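Local coordinates for ankyrin repeat domain protein (Legionella pneumophila subsp. pneumophila, PDB 6MCA) that is a Legionella effector that interacts with the host LARP7 component of the 7SK snRNP complex and carries ankyrin repeats beside a cysteine protease-like fold, at residues A[192-197]-A[347-352]; A[223-228]-A[353-358]; A[151-156]-A[185-190]. All coordinates share one frame; numbering follows the deposited sequence. Where two conformers were deposited one is given.

Contact 1: residues A[192-197]-A[347-352]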
loop_
_atom_site.group_PDB
_atom_site.type_symbol
_atom_site.label_atom_id
_atom_site.label_comp_id
_atom_site.label_asym_id
_atom_site.label_seq_id
_atom_site.Cartn_x
_atom_site.Cartn_y
_atom_site.Cartn_z
ATOM N N VAL A 192 4.042 -0.770 0.446
ATOM C CA VAL A 192 5.467 -0.715 0.123
ATOM C C VAL A 192 5.701 0.175 -1.092
ATOM O O VAL A 192 6.584 1.048 -1.092
ATOM C CB VAL A 192 6.019 -2.135 -0.102
ATOM C CG1 VAL A 192 7.478 -2.079 -0.522
ATOM C CG2 VAL A 192 5.855 -2.974 1.155
ATOM N N ALA A 193 4.899 -0.025 -2.142
ATOM C CA ALA A 193 5.061 0.770 -3.356
ATOM C C ALA A 193 4.829 2.255 -3.086
ATOM O O ALA A 193 5.611 3.107 -3.533
ATOM C CB ALA A 193 4.113 0.263 -4.443
ATOM N N VAL A 194 3.768 2.580 -2.343
ATOM C CA VAL A 194 3.440 3.981 -2.111
ATOM C C VAL A 194 4.461 4.631 -1.184
ATOM O O VAL A 194 4.754 5.823 -1.324
ATOM C CB VAL A 194 1.998 4.110 -1.579
ATOM C CG1 VAL A 194 1.944 3.975 -0.063
ATOM C CG2 VAL A 194 1.385 5.429 -2.026
ATOM N N VAL A 195 5.057 3.867 -0.264
ATOM C CA VAL A 195 6.070 4.435 0.620
ATOM C C VAL A 195 7.338 4.741 -0.163
ATOM O O VAL A 195 7.956 5.801 0.015
ATOM C CB VAL A 195 6.345 3.489 1.804
ATOM C CG1 VAL A 195 7.670 3.835 2.469
ATOM C CG2 VAL A 195 5.211 3.566 2.808
ATOM N N LYS A 196 7.740 3.828 -1.051
ATOM C CA LYS A 196 8.901 4.103 -1.895
ATOM C C LYS A 196 8.661 5.333 -2.767
ATOM O O LYS A 196 9.532 6.208 -2.886
ATOM C CB LYS A 196 9.229 2.881 -2.753
ATOM C CG LYS A 196 10.467 3.060 -3.611
ATOM C CD LYS A 196 10.637 1.911 -4.585
ATOM C CE LYS A 196 11.687 2.239 -5.631
ATOM N NZ LYS A 196 11.793 1.174 -6.666
ATOM N N ASP A 197 7.472 5.426 -3.373
ATOM C CA ASP A 197 7.176 6.573 -4.227
ATOM C C ASP A 197 7.131 7.871 -3.426
ATOM O O ASP A 197 7.555 8.927 -3.914
ATOM C CB ASP A 197 5.858 6.352 -4.966
ATOM C CG ASP A 197 5.555 7.462 -5.948
ATOM O OD1 ASP A 197 6.190 7.492 -7.025
ATOM O OD2 ASP A 197 4.684 8.305 -5.645
ATOM N N CYS A 347 -2.071 -1.185 13.193
ATOM C CA CYS A 347 -0.750 -0.575 13.267
ATOM C C CYS A 347 0.148 -0.935 12.091
ATOM O O CYS A 347 1.310 -0.515 12.072
ATOM C CB CYS A 347 -0.059 -0.985 14.571
ATOM S SG CYS A 347 0.215 -2.768 14.712
ATOM N N SER A 348 -0.355 -1.700 11.118
ATOM C CA SER A 348 0.486 -2.158 10.015
ATOM C C SER A 348 1.072 -0.982 9.242
ATOM O O SER A 348 2.274 -0.956 8.941
ATOM C CB SER A 348 -0.325 -3.065 9.089
ATOM O OG SER A 348 -0.925 -4.127 9.808
ATOM N N TRP A 349 0.234 0.002 8.912
ATOM C CA TRP A 349 0.713 1.176 8.189
ATOM C C TRP A 349 1.807 1.890 8.970
ATOM O O TRP A 349 2.866 2.213 8.419
ATOM C CB TRP A 349 -0.448 2.128 7.900
ATOM C CG TRP A 349 -0.004 3.442 7.332
ATOM C CD1 TRP A 349 0.257 4.590 8.025
ATOM C CD2 TRP A 349 0.237 3.745 5.952
ATOM N NE1 TRP A 349 0.644 5.587 7.162
ATOM C CE2 TRP A 349 0.640 5.093 5.884
ATOM C CE3 TRP A 349 0.149 3.006 4.768
ATOM C CZ2 TRP A 349 0.953 5.719 4.679
ATOM C CZ3 TRP A 349 0.462 3.629 3.572
ATOM C CH2 TRP A 349 0.858 4.971 3.537
ATOM N N ALA A 350 1.568 2.142 10.260
ATOM C CA ALA A 350 2.567 2.817 11.082
ATOM C C ALA A 350 3.840 1.990 11.196
ATOM O O ALA A 350 4.949 2.539 11.212
ATOM C CB ALA A 350 1.992 3.115 12.466
ATOM N N ASN A 351 3.700 0.663 11.273
ATOM C CA ASN A 351 4.874 -0.201 11.334
ATOM C C ASN A 351 5.714 -0.074 10.071
ATOM O O ASN A 351 6.949 -0.035 10.140
ATOM C CB ASN A 351 4.451 -1.655 11.553
ATOM C CG ASN A 351 4.005 -1.925 12.977
ATOM O OD1 ASN A 351 4.251 -1.126 13.879
ATOM N ND2 ASN A 351 3.347 -3.060 13.185
ATOM N N VAL A 352 5.066 -0.004 8.907
ATOM C CA VAL A 352 5.817 0.161 7.666
ATOM C C VAL A 352 6.447 1.549 7.600
ATOM O O VAL A 352 7.590 1.702 7.153
ATOM C CB VAL A 352 4.919 -0.117 6.447
ATOM C CG1 VAL A 352 5.710 0.063 5.160
ATOM C CG2 VAL A 352 4.344 -1.522 6.524
#
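A buried, wholly apolar helix-to-helix contact joins Val194 and Val195 of helix 188-202 to Trp349 and Val352 of helix 348-353, close to the centre of the chain. Val195 and Val352 both aim their side chains across the gap and meet methyl to methyl, CG2 of Val195 lying 4.2 Å from CG1 of Val352. Beside them, the indole of Trp349 swings over from its own helix. With CG opposite the backbone N (chi1 172°), it carries the benzo end of the ring to Val194, whose CG1 sits 3.9 Å from Trp349 CH2, at the ring edge and near its plane. The two side chains cross at about a right angle. Val194 was modelled in two conformers, so this second touch is the less certain one. The indole also stacks on the ring of His161, while Phe225 of helix 215-233 packs against both Val195 and Val352. Helix 348-353 is also tied to strand 266-273: Ser348 OG bonds to Ala267 N, and Asn351 ND2 to Ala267 O. A helix beginning just after a cysteine, Cys347, and held against an antiparallel sheet is consistent with the cysteine protease-like fold.

Contact 2: residues A[223-228]-A[353-358]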
loop_
_atom_site.group_PDB
_atom_site.type_symbol
_atom_site.label_atom_id
_atom_site.label_comp_id
_atom_site.label_asym_id
_atom_site.label_seq_id
_atom_site.Cartn_x
_atom_site.Cartn_y
_atom_site.Cartn_z
ATOM N N ASP A 223 16.138 1.439 -2.045
ATOM C CA ASP A 223 16.638 0.192 -2.611
ATOM C C ASP A 223 16.058 -1.002 -1.869
ATOM O O ASP A 223 15.450 -1.894 -2.476
ATOM C CB ASP A 223 18.167 0.164 -2.555
ATOM C CG ASP A 223 18.806 1.012 -3.634
ATOM O OD1 ASP A 223 20.052 1.105 -3.653
ATOM O OD2 ASP A 223 18.068 1.583 -4.463
ATOM N N ALA A 224 16.195 -1.001 -0.539
ATOM C CA ALA A 224 15.677 -2.107 0.256
ATOM C C ALA A 224 14.192 -2.307 -0.006
ATOM O O ALA A 224 13.741 -3.431 -0.266
ATOM C CB ALA A 224 15.947 -1.855 1.738
ATOM N N PHE A 225 13.424 -1.211 0.000
ATOM C CA PHE A 225 11.994 -1.325 -0.261
ATOM C C PHE A 225 11.745 -2.003 -1.598
ATOM O O PHE A 225 10.910 -2.914 -1.695
ATOM C CB PHE A 225 11.335 0.053 -0.216
ATOM C CG PHE A 225 10.790 0.418 1.134
ATOM C CD1 PHE A 225 9.655 -0.205 1.630
ATOM C CD2 PHE A 225 11.412 1.381 1.911
ATOM C CE1 PHE A 225 9.151 0.128 2.874
ATOM C CE2 PHE A 225 10.913 1.717 3.156
ATOM C CZ PHE A 225 9.779 1.090 3.637
ATOM N N THR A 226 12.503 -1.610 -2.627
ATOM C CA THR A 226 12.411 -2.269 -3.924
ATOM C C THR A 226 12.527 -3.776 -3.762
ATOM O O THR A 226 11.623 -4.532 -4.143
ATOM C CB THR A 226 13.502 -1.746 -4.860
ATOM O OG1 THR A 226 13.334 -0.339 -5.055
ATOM C CG2 THR A 226 13.434 -2.453 -6.206
ATOM N N ASP A 227 13.622 -4.224 -3.139
ATOM C CA ASP A 227 13.818 -5.653 -2.941
ATOM C C ASP A 227 12.644 -6.256 -2.185
ATOM O O ASP A 227 12.130 -7.317 -2.566
ATOM C CB ASP A 227 15.133 -5.906 -2.205
ATOM C CG ASP A 227 16.344 -5.500 -3.025
ATOM O OD1 ASP A 227 16.226 -5.434 -4.267
ATOM O OD2 ASP A 227 17.413 -5.247 -2.429
ATOM N N ALA A 228 12.169 -5.560 -1.147
ATOM C CA ALA A 228 11.026 -6.053 -0.388
ATOM C C ALA A 228 9.860 -6.349 -1.317
ATOM O O ALA A 228 9.284 -7.446 -1.282
ATOM C CB ALA A 228 10.627 -5.037 0.684
ATOM N N GLN A 353 5.719 2.578 8.045
ATOM C CA GLN A 353 6.273 3.931 8.033
ATOM C C GLN A 353 7.520 4.026 8.903
ATOM O O GLN A 353 8.503 4.675 8.525
ATOM C CB GLN A 353 5.235 4.953 8.506
ATOM C CG GLN A 353 3.923 4.964 7.742
ATOM C CD GLN A 353 4.111 4.890 6.242
ATOM O OE1 GLN A 353 4.692 5.787 5.631
ATOM N NE2 GLN A 353 3.613 3.818 5.639
ATOM N N ALA A 354 7.500 3.382 10.073
ATOM C CA ALA A 354 8.619 3.473 11.005
ATOM C C ALA A 354 9.897 2.841 10.471
ATOM O O ALA A 354 10.954 3.027 11.080
ATOM C CB ALA A 354 8.244 2.827 12.339
ATOM N N VAL A 355 9.831 2.104 9.359
ATOM C CA VAL A 355 11.029 1.489 8.795
ATOM C C VAL A 355 12.050 2.548 8.393
ATOM O O VAL A 355 13.262 2.326 8.506
ATOM C CB VAL A 355 10.644 0.586 7.604
ATOM C CG1 VAL A 355 11.870 0.213 6.782
ATOM C CG2 VAL A 355 9.933 -0.664 8.094
ATOM N N VAL A 356 11.586 3.713 7.948
ATOM C CA VAL A 356 12.471 4.758 7.433
ATOM C C VAL A 356 13.402 5.266 8.533
ATOM O O VAL A 356 14.631 5.181 8.366
ATOM C CB VAL A 356 11.663 5.900 6.789
ATOM C CG1 VAL A 356 12.576 7.061 6.426
ATOM C CG2 VAL A 356 10.910 5.398 5.565
ATOM N N PRO A 357 12.904 5.783 9.668
ATOM C CA PRO A 357 13.844 6.242 10.704
ATOM C C PRO A 357 14.679 5.121 11.292
ATOM O O PRO A 357 15.851 5.342 11.625
ATOM C CB PRO A 357 12.928 6.879 11.759
ATOM C CG PRO A 357 11.620 6.226 11.565
ATOM C CD PRO A 357 11.504 5.980 10.094
ATOM N N VAL A 358 14.119 3.916 11.413
ATOM C CA VAL A 358 14.874 2.798 11.971
ATOM C C VAL A 358 16.032 2.424 11.053
ATOM O O VAL A 358 17.170 2.247 11.505
ATOM C CB VAL A 358 13.944 1.599 12.226
ATOM C CG1 VAL A 358 14.747 0.388 12.667
ATOM C CG2 VAL A 358 12.907 1.959 13.271
#
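Phe225 reaches out from helix 215-233 to touch Val355 and Val356, and its side chain alone spans the gap from that side. The nearest CA atoms, those of Phe225 and Val355, stand 9.5 Å apart, so the backbones themselves stay well separated. CB of Phe225 already points toward the opposite segment but is still too far back to touch it. At CB the side chain turns with chi1 at -92°, some 30° from the staggered value, and sends the ring forward; the near part of the ring, CG with CD1 and CD2, also stops short of residues 353-358. Contact begins farther out. CE2 lies 4.0 Å from Val355 CG1 and, more loosely, 4.4 Å from Val356 CG2. At the tip, CZ comes to 3.9 Å from the same Val355 CG1 and 4.1 Å from Val355 CB, so this valine receives the end of the ring through its branch point and one methyl. Val355 approaches head-on, from the direction opposite to Phe225, and Val355 CG1 and Val356 CG2 both stand oblique to the ring. Further apolar side chains close round the contact. Val192 of helix 188-202 packs on Phe225, and Ile258 of strand 256-263 touches both Phe225 and Val355. Ile280 lies against Val355, while Leu199 and Trp383 cover Val356. Every atom that meets across this contact is carbon, and all three residues are buried. The attraction is therefore probably dispersion and the exclusion of water, which depend on close fit and set no strict bonding direction. Only about 100 Å² is buried between the two segments, which implies that the pair holds as one piece of a larger hydrophobic core between helices and sheet.

Contact 3: residues A[151-156]-A[185-190]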
loop_
_atom_site.group_PDB
_atom_site.type_symbol
_atom_site.label_atom_id
_atom_site.label_comp_id
_atom_site.label_asym_id
_atom_site.label_seq_id
_atom_site.Cartn_x
_atom_site.Cartn_y
_atom_site.Cartn_z
ATOM N N LEU A 151 -5.075 7.174 -10.137
ATOM C CA LEU A 151 -4.604 8.315 -9.355
ATOM C C LEU A 151 -5.511 8.581 -8.160
ATOM O O LEU A 151 -5.028 8.826 -7.047
ATOM C CB LEU A 151 -4.501 9.556 -10.239
ATOM C CG LEU A 151 -3.441 9.531 -11.342
ATOM C CD1 LEU A 151 -3.344 10.890 -12.019
ATOM C CD2 LEU A 151 -2.092 9.104 -10.786
ATOM N N ASP A 152 -6.829 8.523 -8.367
ATOM C CA ASP A 152 -7.765 8.789 -7.282
ATOM C C ASP A 152 -7.704 7.704 -6.219
ATOM O O ASP A 152 -7.770 8.004 -5.022
ATOM C CB ASP A 152 -9.185 8.924 -7.831
ATOM C CG ASP A 152 -9.350 10.131 -8.732
ATOM O OD1 ASP A 152 -8.550 11.083 -8.605
ATOM O OD2 ASP A 152 -10.277 10.129 -9.569
ATOM N N PHE A 153 -7.579 6.437 -6.628
ATOM C CA PHE A 153 -7.433 5.366 -5.646
ATOM C C PHE A 153 -6.184 5.576 -4.798
ATOM O O PHE A 153 -6.236 5.498 -3.562
ATOM C CB PHE A 153 -7.384 4.005 -6.345
ATOM C CG PHE A 153 -7.137 2.851 -5.408
ATOM C CD1 PHE A 153 -8.193 2.217 -4.776
ATOM C CD2 PHE A 153 -5.849 2.402 -5.160
ATOM C CE1 PHE A 153 -7.971 1.161 -3.912
ATOM C CE2 PHE A 153 -5.620 1.347 -4.295
ATOM C CZ PHE A 153 -6.683 0.724 -3.673
ATOM N N ILE A 154 -5.048 5.841 -5.451
ATOM C CA ILE A 154 -3.794 6.030 -4.724
ATOM C C ILE A 154 -3.913 7.198 -3.754
ATOM O O ILE A 154 -3.531 7.097 -2.582
ATOM C CB ILE A 154 -2.630 6.235 -5.709
ATOM C CG1 ILE A 154 -2.402 4.971 -6.540
ATOM C CG2 ILE A 154 -1.361 6.632 -4.962
ATOM C CD1 ILE A 154 -1.499 5.184 -7.737
ATOM N N ASN A 155 -4.460 8.322 -4.226
ATOM C CA ASN A 155 -4.554 9.509 -3.383
ATOM C C ASN A 155 -5.501 9.288 -2.209
ATOM O O ASN A 155 -5.201 9.696 -1.082
ATOM C CB ASN A 155 -5.000 10.708 -4.218
ATOM C CG ASN A 155 -5.312 11.925 -3.372
ATOM O OD1 ASN A 155 -4.414 12.671 -2.979
ATOM N ND2 ASN A 155 -6.592 12.135 -3.087
ATOM N N ALA A 156 -6.645 8.640 -2.449
ATOM C CA ALA A 156 -7.597 8.401 -1.371
ATOM C C ALA A 156 -7.017 7.466 -0.319
ATOM O O ALA A 156 -7.171 7.708 0.885
ATOM C CB ALA A 156 -8.899 7.833 -1.936
ATOM N N GLY A 185 -8.545 -0.116 5.427
ATOM C CA GLY A 185 -8.031 -1.363 4.885
ATOM C C GLY A 185 -6.554 -1.244 4.556
ATOM O O GLY A 185 -6.127 -0.298 3.882
ATOM N N PHE A 186 -5.766 -2.203 5.031
ATOM C CA PHE A 186 -4.326 -2.210 4.815
ATOM C C PHE A 186 -3.973 -3.193 3.706
ATOM O O PHE A 186 -4.431 -4.340 3.716
ATOM C CB PHE A 186 -3.578 -2.576 6.099
ATOM C CG PHE A 186 -2.088 -2.656 5.929
ATOM C CD1 PHE A 186 -1.315 -1.506 5.931
ATOM C CD2 PHE A 186 -1.459 -3.880 5.764
ATOM C CE1 PHE A 186 0.057 -1.576 5.772
ATOM C CE2 PHE A 186 -0.087 -3.956 5.604
ATOM C CZ PHE A 186 0.672 -2.801 5.609
ATOM N N ILE A 187 -3.159 -2.737 2.756
ATOM C CA ILE A 187 -2.660 -3.563 1.662
ATOM C C ILE A 187 -1.141 -3.458 1.667
ATOM O O ILE A 187 -0.593 -2.360 1.513
ATOM C CB ILE A 187 -3.234 -3.133 0.302
ATOM C CG1 ILE A 187 -4.758 -3.016 0.381
ATOM C CG2 ILE A 187 -2.828 -4.119 -0.781
ATOM C CD1 ILE A 187 -5.381 -2.305 -0.799
ATOM N N LEU A 188 -0.464 -4.597 1.830
ATOM C CA LEU A 188 0.969 -4.580 2.113
ATOM C C LEU A 188 1.783 -4.152 0.897
ATOM O O LEU A 188 2.613 -3.239 0.985
ATOM C CB LEU A 188 1.418 -5.955 2.608
ATOM C CG LEU A 188 2.884 -6.074 3.026
ATOM C CD1 LEU A 188 3.211 -5.076 4.125
ATOM C CD2 LEU A 188 3.198 -7.492 3.475
ATOM N N GLU A 189 1.579 -4.816 -0.244
ATOM C CA GLU A 189 2.346 -4.481 -1.442
ATOM C C GLU A 189 2.064 -3.054 -1.893
ATOM O O GLU A 189 2.986 -2.314 -2.274
ATOM C CB GLU A 189 2.025 -5.474 -2.560
ATOM C CG GLU A 189 2.132 -6.932 -2.138
ATOM C CD GLU A 189 2.080 -7.888 -3.314
ATOM O OE1 GLU A 189 3.018 -7.873 -4.138
ATOM O OE2 GLU A 189 1.101 -8.658 -3.413
ATOM N N PHE A 190 0.791 -2.652 -1.856
ATOM C CA PHE A 190 0.436 -1.268 -2.135
ATOM C C PHE A 190 1.164 -0.317 -1.196
ATOM O O PHE A 190 1.666 0.726 -1.626
ATOM C CB PHE A 190 -1.078 -1.084 -2.019
ATOM C CG PHE A 190 -1.525 0.351 -2.075
ATOM C CD1 PHE A 190 -1.705 0.987 -3.292
ATOM C CD2 PHE A 190 -1.773 1.061 -0.910
ATOM C CE1 PHE A 190 -2.120 2.304 -3.350
ATOM C CE2 PHE A 190 -2.185 2.379 -0.961
ATOM C CZ PHE A 190 -2.360 3.001 -2.183
#
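Phe153 and Phe190 both carry CG opposite the backbone N, at chi1 176° and 171°, and these extended side chains run antiparallel alongside one another, so that the rings come together. The result is an offset edge-to-face aromatic pair between helix 147-162 and the first turn of helix 188-202. The edge of Phe153 is turned to the face of Phe190, with the ring centroids 5.5 Å apart and the planes at 74°. The closest atoms are Phe153 CE2 and Phe190 CE1, 3.7 Å apart. Farther along the Phe153 edge, CZ lies 4.4 Å from CD1 of Ile187, the residue at the N-cap position of helix 188-202. A tartrate, probably from the crystallisation liquor, lies near the Ile187 side chain. From helix 126-131, Tyr127 touches Phe190 while Val129 and Leu130 touch Ile154, and Leu181 of strand 178-182 packs on Phe153. The contact joins helix 147-162 to the start of helix 188-202, across the hairpin that lies between them in the chain. Ile154 completes it from the same helix as Phe153: its CG1 meets the edge of the Phe190 ring, 4.2 Å from CE1 of Phe190.

How the contacts relate
From the N terminus, contact 3 closes first: the chain leaves helix 147-162, runs through the hairpin of strands 168-172 and 178-182, and returns at 185-190. Contact 1 opens two residues later on the same helix, 188-202, so the two are in series. Contact 2 opens on the next helix, 215-233, before contact 1 has closed at 347-352, and itself closes at 353-358; these two long loops cross, and both span the five-stranded sheet. They also touch, through a probable hydrogen bond of 2.7 Å between Lys196 NZ and Thr226 OG1. Helix 188-202, shared by contacts 3 and 1, ties helix 147-162 to the helices packed on the five-stranded sheet.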